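Putative polyketide cyclase SMa1630 (Sinorhizobium meliloti 1021, PDB 4U13) is of unknown function but belongs to the SnoaL-like, NTF2-type proteins and may act as a polyketide cyclase. Local coordinates at residues Met12-Asp17 with Leu92-Thr97. Sequence-based numbering, arbitrary orientation.
Sequences MYFDAD and LTYSFT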
loop_
_atom_site.group_PDB
_atom_site.type_symbol
_atom_site.label_atom_id
_atom_site.label_comp_id
_atom_site.label_asym_id
_atom_site.label_seq_id
_atom_site.Cartn_x
_atom_site.Cartn_y
_atom_site.Cartn_z
HETATM N N MSE A 12 -7.483 -6.546 -1.516
HETATM C CA MSE A 12 -8.118 -6.020 -0.321
HETATM C C MSE A 12 -7.424 -6.516 0.936
HETATM O O MSE A 12 -7.233 -5.749 1.867
HETATM C CB MSE A 12 -9.579 -6.448 -0.372
HETATM C CG MSE A 12 -10.450 -5.784 0.708
HETATM SE SE MSE A 12 -12.353 -6.462 0.653
HETATM C CE MSE A 12 -12.721 -5.998 -1.262
ATOM N N TYR A 13 -7.052 -7.798 0.967
ATOM C CA TYR A 13 -6.247 -8.337 2.032
ATOM C C TYR A 13 -4.996 -7.496 2.297
ATOM O O TYR A 13 -4.799 -7.009 3.408
ATOM C CB TYR A 13 -5.877 -9.804 1.774
ATOM C CG TYR A 13 -5.012 -10.319 2.874
ATOM C CD1 TYR A 13 -5.564 -10.820 4.035
ATOM C CD2 TYR A 13 -3.650 -10.159 2.812
ATOM C CE1 TYR A 13 -4.767 -11.209 5.087
ATOM C CE2 TYR A 13 -2.825 -10.525 3.859
ATOM C CZ TYR A 13 -3.394 -11.050 4.991
ATOM O OH TYR A 13 -2.569 -11.433 6.048
ATOM N N PHE A 14 -4.184 -7.256 1.280
ATOM C CA PHE A 14 -2.912 -6.562 1.481
ATOM C C PHE A 14 -3.073 -5.097 1.782
ATOM O O PHE A 14 -2.262 -4.537 2.513
ATOM C CB PHE A 14 -2.010 -6.722 0.263
ATOM C CG PHE A 14 -1.393 -8.088 0.183
ATOM C CD1 PHE A 14 -0.434 -8.451 1.079
ATOM C CD2 PHE A 14 -1.830 -9.017 -0.730
ATOM C CE1 PHE A 14 0.135 -9.707 1.028
ATOM C CE2 PHE A 14 -1.269 -10.250 -0.804
ATOM C CZ PHE A 14 -0.300 -10.615 0.119
ATOM N N ASP A 15 -4.125 -4.470 1.269
ATOM C CA ASP A 15 -4.397 -3.018 1.548
ATOM C C ASP A 15 -4.775 -2.818 3.010
ATOM O O ASP A 15 -4.338 -1.847 3.706
ATOM C CB ASP A 15 -5.554 -2.483 0.706
ATOM C CG ASP A 15 -5.171 -2.230 -0.784
ATOM O OD1 ASP A 15 -4.016 -1.847 -1.066
ATOM O OD2 ASP A 15 -6.038 -2.381 -1.684
ATOM N N ALA A 16 -5.551 -3.774 3.470
ATOM C CA ALA A 16 -6.024 -3.769 4.844
ATOM C C ALA A 16 -4.952 -4.163 5.843
ATOM O O ALA A 16 -4.832 -3.537 6.885
ATOM C CB ALA A 16 -7.206 -4.718 4.972
ATOM N N ASP A 17 -4.200 -5.210 5.513
ATOM C CA ASP A 17 -3.037 -5.584 6.268
ATOM C C ASP A 17 -2.131 -4.361 6.397
ATOM O O ASP A 17 -1.742 -3.933 7.448
ATOM C CB ASP A 17 -2.315 -6.715 5.534
ATOM C CG ASP A 17 -1.169 -7.310 6.326
ATOM O OD1 ASP A 17 -1.201 -7.234 7.560
ATOM O OD2 ASP A 17 -0.248 -7.916 5.718
ATOM N N LEU A 92 8.103 -14.664 1.280
ATOM C CA LEU A 92 7.157 -15.745 1.585
ATOM C C LEU A 92 6.125 -15.890 0.495
ATOM O O LEU A 92 5.844 -14.949 -0.213
ATOM C CB LEU A 92 6.395 -15.433 2.898
ATOM C CG LEU A 92 7.210 -15.568 4.178
ATOM C CD1 LEU A 92 6.499 -15.007 5.408
ATOM C CD2 LEU A 92 7.543 -17.044 4.362
ATOM N N THR A 93 5.537 -17.075 0.424
ATOM C CA THR A 93 4.456 -17.329 -0.483
ATOM C C THR A 93 3.145 -17.394 0.254
ATOM O O THR A 93 2.968 -18.199 1.152
ATOM C CB THR A 93 4.667 -18.637 -1.285
ATOM O OG1 THR A 93 5.864 -18.516 -2.068
ATOM C CG2 THR A 93 3.471 -18.880 -2.243
ATOM N N TYR A 94 2.247 -16.502 -0.135
ATOM C CA TYR A 94 0.872 -16.488 0.358
ATOM C C TYR A 94 -0.058 -17.207 -0.644
ATOM O O TYR A 94 -0.282 -16.698 -1.745
ATOM C CB TYR A 94 0.407 -15.030 0.518
ATOM C CG TYR A 94 0.911 -14.260 1.747
ATOM C CD1 TYR A 94 2.291 -14.120 2.023
ATOM C CD2 TYR A 94 0.005 -13.650 2.616
ATOM C CE1 TYR A 94 2.750 -13.410 3.135
ATOM C CE2 TYR A 94 0.440 -12.927 3.727
ATOM C CZ TYR A 94 1.814 -12.801 3.985
ATOM O OH TYR A 94 2.228 -12.069 5.078
ATOM N N SER A 95 -0.594 -18.363 -0.264
ATOM C CA SER A 95 -1.533 -19.092 -1.127
ATOM C C SER A 95 -2.940 -18.893 -0.692
ATOM O O SER A 95 -3.344 -19.376 0.329
ATOM C CB SER A 95 -1.251 -20.604 -1.129
ATOM O OG SER A 95 0.059 -20.835 -1.600
ATOM N N PHE A 96 -3.699 -18.213 -1.506
ATOM C CA PHE A 96 -5.062 -17.858 -1.156
ATOM C C PHE A 96 -6.031 -18.749 -1.920
ATOM O O PHE A 96 -5.874 -18.939 -3.123
ATOM C CB PHE A 96 -5.366 -16.444 -1.629
ATOM C CG PHE A 96 -4.640 -15.336 -0.893
ATOM C CD1 PHE A 96 -3.340 -14.942 -1.290
ATOM C CD2 PHE A 96 -5.287 -14.589 0.103
ATOM C CE1 PHE A 96 -2.691 -13.880 -0.653
ATOM C CE2 PHE A 96 -4.662 -13.513 0.713
ATOM C CZ PHE A 96 -3.358 -13.169 0.346
ATOM N N THR A 97 -7.057 -19.243 -1.241
ATOM C CA THR A 97 -8.171 -19.910 -1.889
ATOM C C THR A 97 -9.394 -19.057 -1.720
ATOM O O THR A 97 -9.761 -18.674 -0.611
ATOM C CB THR A 97 -8.429 -21.298 -1.300
ATOM O OG1 THR A 97 -7.187 -22.021 -1.288
ATOM C CG2 THR A 97 -9.435 -22.056 -2.122
HETATM O O HOH W 1 0.075 -10.461 6.147
#
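Phe96 drives the edge of its ring toward the face of Tyr13 in a T-shaped pair, with the planes at 70°. The leading atom is Phe96 CE2, which lies 3.9 Å from Tyr13 CG. Phe96 CZ also lies 3.8 Å from Phe14 CE2. Phe14 then reaches on to Tyr94, setting its CZ over one face of the tyrosine ring, 3.9 Å from Tyr94 CD2; the two planes are inclined at 50°. With CG anti to the backbone N (chi1 178°), Tyr13 extends from the helix toward the strand, and the side chains of Tyr13 and Tyr94 cross at about a right angle. Both hydroxyls meet at one water, 2.8 Å from Tyr13 OH and 2.9 Å from Tyr94 OH. The same water donates to Asp17 OD2, 2.6 Å away. The aromatic cluster thus has a polar margin, where Asp17 is itself steadied by Trp52 NE1 bonding to OD1. With an alanine at Tyr13, the Phe96 edge would probably lose the ring it faces, and the water one of its three partners here. Helix 8-19 here packs against the concave sheet of the alpha+beta cone characteristic of NTF2-like proteins: Phe14 touches Val77 of strand 74-82, Phe96 rests on Ile103 of strand 102-108, and helix 22-26 supplies Leu25 against Tyr13.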